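Local coordinates for Proline/betaine transporter, RALF (Rickettsia prowazekii str. Madrid E, PDB 4D7R), which probably acts as a guanine nucleotide exchange factor through its Sec7 domain, here fused by engineering to the capping domain of Legionella pneumophila RalF, at residues A[130-135]-A[275-280]; A[159-164]-A[190-195]; A[168-173]-A[307-312]. One frame throughout, in Å; residues are numbered along the deposited sequence.

Interaction 1 of 3, residues A[130-135]-A[275-280]; sequences QKIDRL and KSWLSF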
# COMPACT_ATOMS: atom_id res chain seq x y z
N GLN A 130 1.57 3.89 -1.11
CA GLN A 130 3.00 3.56 -1.29
C GLN A 130 3.18 2.08 -1.63
O GLN A 130 4.06 1.75 -2.43
CB GLN A 130 3.80 3.95 -0.04
CG GLN A 130 3.89 5.46 0.12
CD GLN A 130 5.18 5.91 0.75
OE1 GLN A 130 6.25 5.85 0.13
NE2 GLN A 130 5.11 6.38 1.98
N LYS A 131 2.32 1.21 -1.08
CA LYS A 131 2.36 -0.24 -1.36
C LYS A 131 1.90 -0.52 -2.78
O LYS A 131 2.55 -1.27 -3.47
CB LYS A 131 1.58 -1.07 -0.31
CG LYS A 131 2.13 -0.96 1.10
CD LYS A 131 1.26 -1.69 2.15
CE LYS A 131 2.02 -1.68 3.48
NZ LYS A 131 1.23 -2.27 4.61
N ILE A 132 0.79 0.09 -3.22
CA ILE A 132 0.26 -0.08 -4.57
C ILE A 132 1.35 0.41 -5.52
O ILE A 132 1.66 -0.27 -6.48
CB ILE A 132 -1.08 0.74 -4.77
CG1 ILE A 132 -2.24 0.14 -3.94
CG2 ILE A 132 -1.46 0.77 -6.27
CD1 ILE A 132 -3.45 1.12 -3.65
N ASP A 133 1.96 1.57 -5.22
CA ASP A 133 3.02 2.10 -6.10
C ASP A 133 4.19 1.12 -6.33
O ASP A 133 4.60 0.92 -7.48
CB ASP A 133 3.54 3.42 -5.54
CG ASP A 133 4.21 4.28 -6.59
OD1 ASP A 133 3.84 4.16 -7.78
OD2 ASP A 133 4.99 5.16 -6.21
N ARG A 134 4.70 0.51 -5.26
CA ARG A 134 5.82 -0.44 -5.39
C ARG A 134 5.44 -1.62 -6.27
O ARG A 134 6.27 -2.06 -7.06
CB ARG A 134 6.27 -0.96 -4.02
CG ARG A 134 7.00 0.05 -3.21
CD ARG A 134 7.18 -0.41 -1.80
NE ARG A 134 7.51 0.77 -1.02
CZ ARG A 134 6.77 1.25 -0.04
NH1 ARG A 134 5.74 0.56 0.43
NH2 ARG A 134 7.12 2.37 0.56
N LEU A 135 4.20 -2.17 -6.11
CA LEU A 135 3.70 -3.30 -6.90
C LEU A 135 3.60 -2.95 -8.39
O LEU A 135 4.02 -3.72 -9.26
CB LEU A 135 2.36 -3.80 -6.34
CG LEU A 135 2.43 -4.40 -4.92
CD1 LEU A 135 1.04 -4.46 -4.29
CD2 LEU A 135 3.13 -5.77 -4.92
N LYS A 275 2.68 11.23 -4.78
CA LYS A 275 2.78 11.32 -6.23
C LYS A 275 1.39 11.74 -6.71
O LYS A 275 0.39 11.33 -6.10
CB LYS A 275 3.20 9.98 -6.84
CG LYS A 275 4.60 9.54 -6.42
CD LYS A 275 5.09 8.38 -7.28
CE LYS A 275 6.45 7.93 -6.85
NZ LYS A 275 6.86 6.69 -7.55
N SER A 276 1.31 12.60 -7.69
CA SER A 276 0.03 13.08 -8.17
C SER A 276 -0.96 11.99 -8.52
O SER A 276 -2.09 12.05 -8.10
CB SER A 276 0.17 14.10 -9.30
OG SER A 276 0.88 15.20 -8.81
N TRP A 277 -0.53 11.02 -9.30
CA TRP A 277 -1.43 9.97 -9.66
C TRP A 277 -1.99 9.19 -8.47
O TRP A 277 -3.04 8.67 -8.53
CB TRP A 277 -0.83 9.02 -10.68
CG TRP A 277 0.02 7.96 -10.19
CD1 TRP A 277 1.35 8.02 -10.01
CD2 TRP A 277 -0.36 6.62 -9.93
NE1 TRP A 277 1.84 6.82 -9.61
CE2 TRP A 277 0.80 5.94 -9.52
CE3 TRP A 277 -1.56 5.95 -9.90
CZ2 TRP A 277 0.78 4.63 -9.16
CZ3 TRP A 277 -1.55 4.63 -9.56
CH2 TRP A 277 -0.40 4.00 -9.18
N LEU A 278 -1.22 9.10 -7.41
CA LEU A 278 -1.65 8.37 -6.21
C LEU A 278 -2.71 9.15 -5.49
O LEU A 278 -3.66 8.57 -4.95
CB LEU A 278 -0.47 8.06 -5.28
CG LEU A 278 0.52 7.00 -5.77
CD1 LEU A 278 1.70 6.89 -4.82
CD2 LEU A 278 -0.16 5.65 -5.94
N SER A 279 -2.60 10.48 -5.55
CA SER A 279 -3.61 11.36 -4.98
C SER A 279 -4.92 11.18 -5.72
O SER A 279 -5.90 11.07 -5.12
CB SER A 279 -3.19 12.84 -4.94
OG SER A 279 -2.11 13.09 -4.15
N PHE A 280 -4.88 11.14 -7.03
CA PHE A 280 -6.06 10.94 -7.86
C PHE A 280 -6.69 9.58 -7.61
O PHE A 280 -7.84 9.43 -7.53
CB PHE A 280 -5.69 11.05 -9.32
CG PHE A 280 -5.64 12.45 -9.80
CD1 PHE A 280 -4.69 13.28 -9.34
CD2 PHE A 280 -6.56 12.92 -10.68
CE1 PHE A 280 -4.64 14.58 -9.75
CE2 PHE A 280 -6.53 14.23 -11.09
CZ PHE A 280 -5.56 15.05 -10.64
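Asp133 meets Lys275, Trp277 and Leu278 and carries most of this contact. Its OD2 forms a salt bridge with Lys275 NZ at 2.8 Å. The ammonium arrives on the syn side, 16° out of the carboxylate plane. The other oxygen, OD1, lies at the edge of the Trp277 indole, 3.4 Å from CZ2. Carboxylate and ring planes are 66° apart. OD1 is also hydrogen-bonded to Tyr159 OH, which in turn pairs with Lys275 NZ and Trp277 NE1. Both oxygens of a buried acid are therefore held, and the ammonium probably favours its charged form.

The tight part is this carboxylate, between Lys275 NZ and the Trp277 edge. Trp277 CG stands between backbone N and carbonyl carbon (chi1 83°), which turns the NE1-CZ2 edge of the indole toward Asp133 OD1. The contact slackens toward Leu278 and Ile132. Leu278 CD2 covers one face of the indole near the rim, while Leu278 CD1 sits 4.0 Å from Asp133 CB. Ile132 CG2 comes only within 4.5 Å of Trp277 CH2. Lys275 forms the solvent side; its extended chain reaches across from the N-cap position.

The contact joins the Rickettsia Sec7 domain to the Legionella capping domain, so it belongs to the chimera. Helix 129-146 faces helix 276-282 here, Tyr163 of helix 155-173 stacks on Trp277, and Gln130 touches strand 284-292.

Interaction 2 of 3, residues A[159-164]-A[190-195]; sequences YILAYQ and NNLKGT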
# COMPACT_ATOMS: atom_id res chain seq x y z
N TYR A 159 6.19 2.23 -16.45
CA TYR A 159 5.56 2.68 -15.21
C TYR A 159 4.53 3.75 -15.48
O TYR A 159 3.44 3.66 -14.94
CB TYR A 159 6.62 3.12 -14.20
CG TYR A 159 6.07 3.81 -12.98
CD1 TYR A 159 5.47 3.08 -11.96
CD2 TYR A 159 6.19 5.19 -12.81
CE1 TYR A 159 4.98 3.71 -10.81
CE2 TYR A 159 5.71 5.82 -11.67
CZ TYR A 159 5.13 5.08 -10.66
OH TYR A 159 4.69 5.71 -9.54
N ILE A 160 4.85 4.75 -16.34
CA ILE A 160 3.89 5.80 -16.67
C ILE A 160 2.69 5.18 -17.40
O ILE A 160 1.56 5.49 -17.04
CB ILE A 160 4.53 6.99 -17.42
CG1 ILE A 160 5.69 7.58 -16.58
CG2 ILE A 160 3.46 8.08 -17.74
CD1 ILE A 160 6.82 8.22 -17.33
N LEU A 161 2.94 4.24 -18.34
CA LEU A 161 1.87 3.57 -19.07
C LEU A 161 0.94 2.82 -18.12
O LEU A 161 -0.28 2.91 -18.28
CB LEU A 161 2.44 2.64 -20.16
CG LEU A 161 1.45 1.85 -21.01
CD1 LEU A 161 0.59 2.76 -21.90
CD2 LEU A 161 2.16 0.85 -21.87
N ALA A 162 1.51 2.17 -17.12
CA ALA A 162 0.73 1.40 -16.18
C ALA A 162 -0.15 2.32 -15.30
O ALA A 162 -1.30 2.07 -15.16
CB ALA A 162 1.61 0.53 -15.32
N TYR A 163 0.42 3.40 -14.75
CA TYR A 163 -0.37 4.26 -13.89
C TYR A 163 -1.44 5.03 -14.67
O TYR A 163 -2.52 5.20 -14.16
CB TYR A 163 0.44 5.10 -12.89
CG TYR A 163 1.10 6.37 -13.32
CD1 TYR A 163 0.38 7.45 -13.76
CD2 TYR A 163 2.47 6.52 -13.21
CE1 TYR A 163 1.00 8.59 -14.13
CE2 TYR A 163 3.08 7.67 -13.57
CZ TYR A 163 2.35 8.70 -14.02
OH TYR A 163 2.95 9.84 -14.36
N GLN A 164 -1.14 5.38 -15.92
CA GLN A 164 -2.10 6.06 -16.78
C GLN A 164 -3.26 5.11 -17.14
O GLN A 164 -4.39 5.56 -17.25
CB GLN A 164 -1.44 6.66 -18.04
CG GLN A 164 -0.52 7.84 -17.77
CD GLN A 164 -1.22 9.18 -17.65
OE1 GLN A 164 -2.36 9.37 -18.07
NE2 GLN A 164 -0.49 10.17 -17.16
N ASN A 190 -2.42 12.16 -25.94
CA ASN A 190 -1.83 13.44 -25.55
C ASN A 190 -1.08 13.34 -24.23
O ASN A 190 0.05 13.84 -24.14
CB ASN A 190 -2.91 14.54 -25.51
CG ASN A 190 -2.35 15.93 -25.28
OD1 ASN A 190 -1.75 16.54 -26.17
ND2 ASN A 190 -2.54 16.45 -24.07
N ASN A 191 -1.66 12.68 -23.22
CA ASN A 191 -1.03 12.48 -21.92
C ASN A 191 0.26 11.68 -22.03
O ASN A 191 1.21 11.92 -21.28
CB ASN A 191 -1.99 11.76 -20.96
CG ASN A 191 -2.90 12.70 -20.21
OD1 ASN A 191 -3.03 12.63 -18.98
ND2 ASN A 191 -3.56 13.60 -20.91
N LEU A 192 0.30 10.74 -22.99
CA LEU A 192 1.42 9.85 -23.17
C LEU A 192 2.38 10.26 -24.27
O LEU A 192 3.33 9.52 -24.55
CB LEU A 192 0.91 8.42 -23.38
CG LEU A 192 0.20 7.78 -22.19
CD1 LEU A 192 -0.51 6.55 -22.63
CD2 LEU A 192 1.19 7.41 -21.08
N LYS A 193 2.15 11.44 -24.89
CA LYS A 193 3.00 11.96 -25.97
C LYS A 193 4.41 12.16 -25.44
O LYS A 193 4.57 12.75 -24.36
CB LYS A 193 2.43 13.28 -26.52
CG LYS A 193 3.11 13.71 -27.82
CD LYS A 193 2.72 15.11 -28.29
CE LYS A 193 3.46 15.48 -29.56
NZ LYS A 193 3.05 16.82 -30.07
N GLY A 194 5.40 11.61 -26.14
CA GLY A 194 6.80 11.71 -25.76
C GLY A 194 7.23 11.02 -24.47
O GLY A 194 8.37 11.22 -24.04
N THR A 195 6.36 10.19 -23.84
CA THR A 195 6.72 9.50 -22.57
C THR A 195 7.41 8.15 -22.79
O THR A 195 7.89 7.54 -21.83
CB THR A 195 5.52 9.31 -21.65
OG1 THR A 195 4.62 8.42 -22.29
CG2 THR A 195 4.84 10.62 -21.25
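Leu192 packs against Ile160, Leu161 and Gln164 inside the helical Sec7 domain. It opens a type II beta turn, Leu192 to Thr195, that follows helix 185-191. The turn lies against one side of helix 155-173, and both segments belong to the Rickettsia part of the chimera.

Gln164 shows how the contact changes from apolar to polar along one side chain. Its CB is 4.1 Å from Leu192 CD2, and its CG comes closer to the same methyl, at 3.8 Å. The chain then bends at chi2 (-83°), which swings the amide over to Asn191. CD comes within 4.1 Å of Asn191 OD1. OE1 is 3.5 Å from Asn191 OD1, but both are acceptors and no hydrogen bond forms. NE2 stays 4.0 Å from Asn191 OD1. The side chains cross at about a right angle, with their amide planes 72° apart. Asn191 ND2 makes a weak hydrogen bond to Gln187 O instead.

The apolar part centres on Leu192, which is buried with Leu161. Ile160 CG2 touches Leu192 CD2 at 4.1 Å, the two side chains sliding past each other in opposite directions. Leu161 crosses Leu192 at about a right angle, bringing their CD1 methyls together. Leu206 of helix 203-215 touches both leucines and extends this apolar cluster.

The turn itself is pinned at Leu192 O. Thr195 N bonds to it at 3.2 Å, and Thr195 OG1 donates to it at 2.8 Å from the same face, 38° out of the carbonyl plane.

Interaction 3 of 3, residues A[168-173]-A[307-312]; sequences LNTDLH and NIFSKW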
# COMPACT_ATOMS: atom_id res chain seq x y z
N LEU A 168 -7.03 5.48 -16.22
CA LEU A 168 -7.97 5.42 -17.35
C LEU A 168 -9.14 4.51 -16.94
O LEU A 168 -10.29 4.86 -17.19
CB LEU A 168 -7.28 4.89 -18.62
CG LEU A 168 -8.24 4.74 -19.82
CD1 LEU A 168 -8.84 6.11 -20.26
CD2 LEU A 168 -7.60 3.95 -20.93
N ASN A 169 -8.82 3.38 -16.28
CA ASN A 169 -9.83 2.42 -15.75
C ASN A 169 -10.83 3.13 -14.81
O ASN A 169 -12.05 3.01 -15.00
CB ASN A 169 -9.14 1.28 -15.02
CG ASN A 169 -10.12 0.29 -14.48
OD1 ASN A 169 -10.83 -0.38 -15.23
ND2 ASN A 169 -10.20 0.21 -13.16
N THR A 170 -10.33 3.91 -13.85
CA THR A 170 -11.19 4.71 -12.96
C THR A 170 -12.01 5.71 -13.77
O THR A 170 -13.23 5.79 -13.58
CB THR A 170 -10.34 5.45 -11.89
OG1 THR A 170 -9.92 4.51 -10.91
CG2 THR A 170 -11.10 6.59 -11.20
N ASP A 171 -11.38 6.43 -14.70
CA ASP A 171 -12.08 7.44 -15.49
C ASP A 171 -13.24 6.83 -16.26
O ASP A 171 -14.38 7.32 -16.16
CB ASP A 171 -11.09 8.15 -16.45
CG ASP A 171 -11.66 9.42 -17.01
OD1 ASP A 171 -12.45 9.33 -17.96
OD2 ASP A 171 -11.39 10.49 -16.45
N LEU A 172 -12.97 5.75 -17.03
CA LEU A 172 -14.01 5.13 -17.88
C LEU A 172 -15.11 4.39 -17.13
O LEU A 172 -16.22 4.29 -17.64
CB LEU A 172 -13.38 4.20 -18.94
CG LEU A 172 -12.37 4.84 -19.90
CD1 LEU A 172 -12.05 3.88 -21.05
CD2 LEU A 172 -12.91 6.16 -20.47
N HIS A 173 -14.84 3.94 -15.92
CA HIS A 173 -15.83 3.16 -15.22
C HIS A 173 -16.42 3.77 -13.93
O HIS A 173 -17.26 3.18 -13.32
CB HIS A 173 -15.29 1.79 -14.97
CG HIS A 173 -15.03 1.04 -16.23
ND1 HIS A 173 -16.03 0.59 -17.04
CD2 HIS A 173 -13.87 0.68 -16.83
CE1 HIS A 173 -15.51 -0.02 -18.08
NE2 HIS A 173 -14.20 0.01 -17.97
N ASN A 307 -11.85 12.17 -3.22
CA ASN A 307 -12.06 13.04 -4.35
C ASN A 307 -12.95 12.29 -5.34
O ASN A 307 -13.23 11.11 -5.15
CB ASN A 307 -10.74 13.53 -4.95
CG ASN A 307 -9.88 12.43 -5.48
OD1 ASN A 307 -10.24 11.75 -6.44
ND2 ASN A 307 -8.70 12.25 -4.89
N ILE A 308 -13.41 12.96 -6.39
CA ILE A 308 -14.32 12.35 -7.35
C ILE A 308 -13.76 11.08 -8.01
O ILE A 308 -14.53 10.19 -8.35
CB ILE A 308 -14.78 13.43 -8.38
CG1 ILE A 308 -16.03 12.97 -9.16
CG2 ILE A 308 -13.64 13.86 -9.30
CD1 ILE A 308 -16.68 14.06 -10.07
N PHE A 309 -12.42 10.99 -8.18
CA PHE A 309 -11.82 9.80 -8.78
C PHE A 309 -11.64 8.69 -7.77
O PHE A 309 -11.94 7.52 -8.07
CB PHE A 309 -10.46 10.11 -9.48
CG PHE A 309 -10.56 11.17 -10.55
CD1 PHE A 309 -10.93 10.84 -11.85
CD2 PHE A 309 -10.28 12.51 -10.26
CE1 PHE A 309 -11.06 11.83 -12.83
CE2 PHE A 309 -10.41 13.49 -11.24
CZ PHE A 309 -10.81 13.15 -12.52
N SER A 310 -11.11 9.03 -6.59
CA SER A 310 -10.77 8.04 -5.57
C SER A 310 -11.96 7.35 -4.95
O SER A 310 -11.85 6.17 -4.63
CB SER A 310 -9.92 8.66 -4.47
OG SER A 310 -10.71 9.51 -3.65
N LYS A 311 -13.07 8.07 -4.78
CA LYS A 311 -14.27 7.55 -4.11
C LYS A 311 -14.86 6.27 -4.72
O LYS A 311 -15.42 5.44 -3.99
CB LYS A 311 -15.32 8.65 -3.89
CG LYS A 311 -15.97 9.14 -5.18
CD LYS A 311 -17.14 10.06 -4.89
CE LYS A 311 -17.95 10.29 -6.14
NZ LYS A 311 -18.98 11.33 -5.96
N TRP A 312 -14.70 6.11 -6.04
CA TRP A 312 -15.20 4.93 -6.76
C TRP A 312 -14.64 3.62 -6.16
O TRP A 312 -15.36 2.63 -6.07
CB TRP A 312 -14.83 5.04 -8.25
CG TRP A 312 -15.38 3.90 -9.06
CD1 TRP A 312 -16.67 3.47 -9.08
CD2 TRP A 312 -14.64 3.03 -9.91
NE1 TRP A 312 -16.79 2.38 -9.91
CE2 TRP A 312 -15.55 2.08 -10.44
CE3 TRP A 312 -13.31 2.99 -10.35
CZ2 TRP A 312 -15.17 1.09 -11.33
CZ3 TRP A 312 -12.92 1.97 -11.22
CH2 TRP A 312 -13.85 1.04 -11.70
O HOH W 1 -9.73 5.53 -8.40
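Thr170 and Phe309 bring the two backbones nearest, with their CA atoms 6.6 Å apart. Segment 168-173 is the last part of helix 155-173. Residues 307-312 run from an extended Asn307 through helical backbone angles at 308-310 into the short helix that includes Lys311 and Trp312. An Asx motif organises this bend: Ser310 N donates to Asn307 OD1 at 2.9 Å, and Asn307 N donates back to Ser310 OG.

Trp312 is the main side chain on the capping side. Its CG is anti to the backbone N (chi1 -177°), and the indole extends over the end of the Sec7 helix. His173 O lies 3.2 Å above one face of the ring, near the rim. His173 CB packs on the outer end of the indole, 3.7 Å from Trp312 CH2. Asn169 ND2 and Thr170 OG1 stand at the ring edge, in plane, with Asn169 ND2 3.8 Å from Trp312 CZ3.

Thr170 CG2 comes within 3.4 Å of Phe309 O, while OG1 donates to a water at 2.7 Å. That water donates to Phe309 O at 3.0 Å. Asp171 runs alongside Phe309, pointing the same way, and its OD2 lies at the ring edge near CE1.

The stronger polar partners of the Sec7 residues lie within that domain: Phe218 N for Asn169, Met183 N for Asp171 and Ile213 O for His173. No direct hydrogen bond joins the two segments. Across this engineered junction, van der Waals packing of Trp312 and Phe309 against the helix end and one bridging water join them; just beyond, Asn174 ND2 bonds directly to Ile308 O.

From the N terminus, 130-135 comes first, and its partner 275-280 closes interaction 1. Within that long loop, 159-164 meets 190-195, so interaction 2 is a short closure lying wholly inside interaction 1 and inside the Sec7 domain. Residues 168-173, further along the same helix 155-173, find their partner at 307-312, beyond 275-280. Interaction 3 therefore crosses both others. Interactions 1 and 3 each join the Sec7 part to the capping part of the chimera. On the capping side they touch, Asn307 ND2 bonding to Ser279 O. On the Sec7 side, Tyr159 and Tyr163 tie interaction 2 to interaction 1.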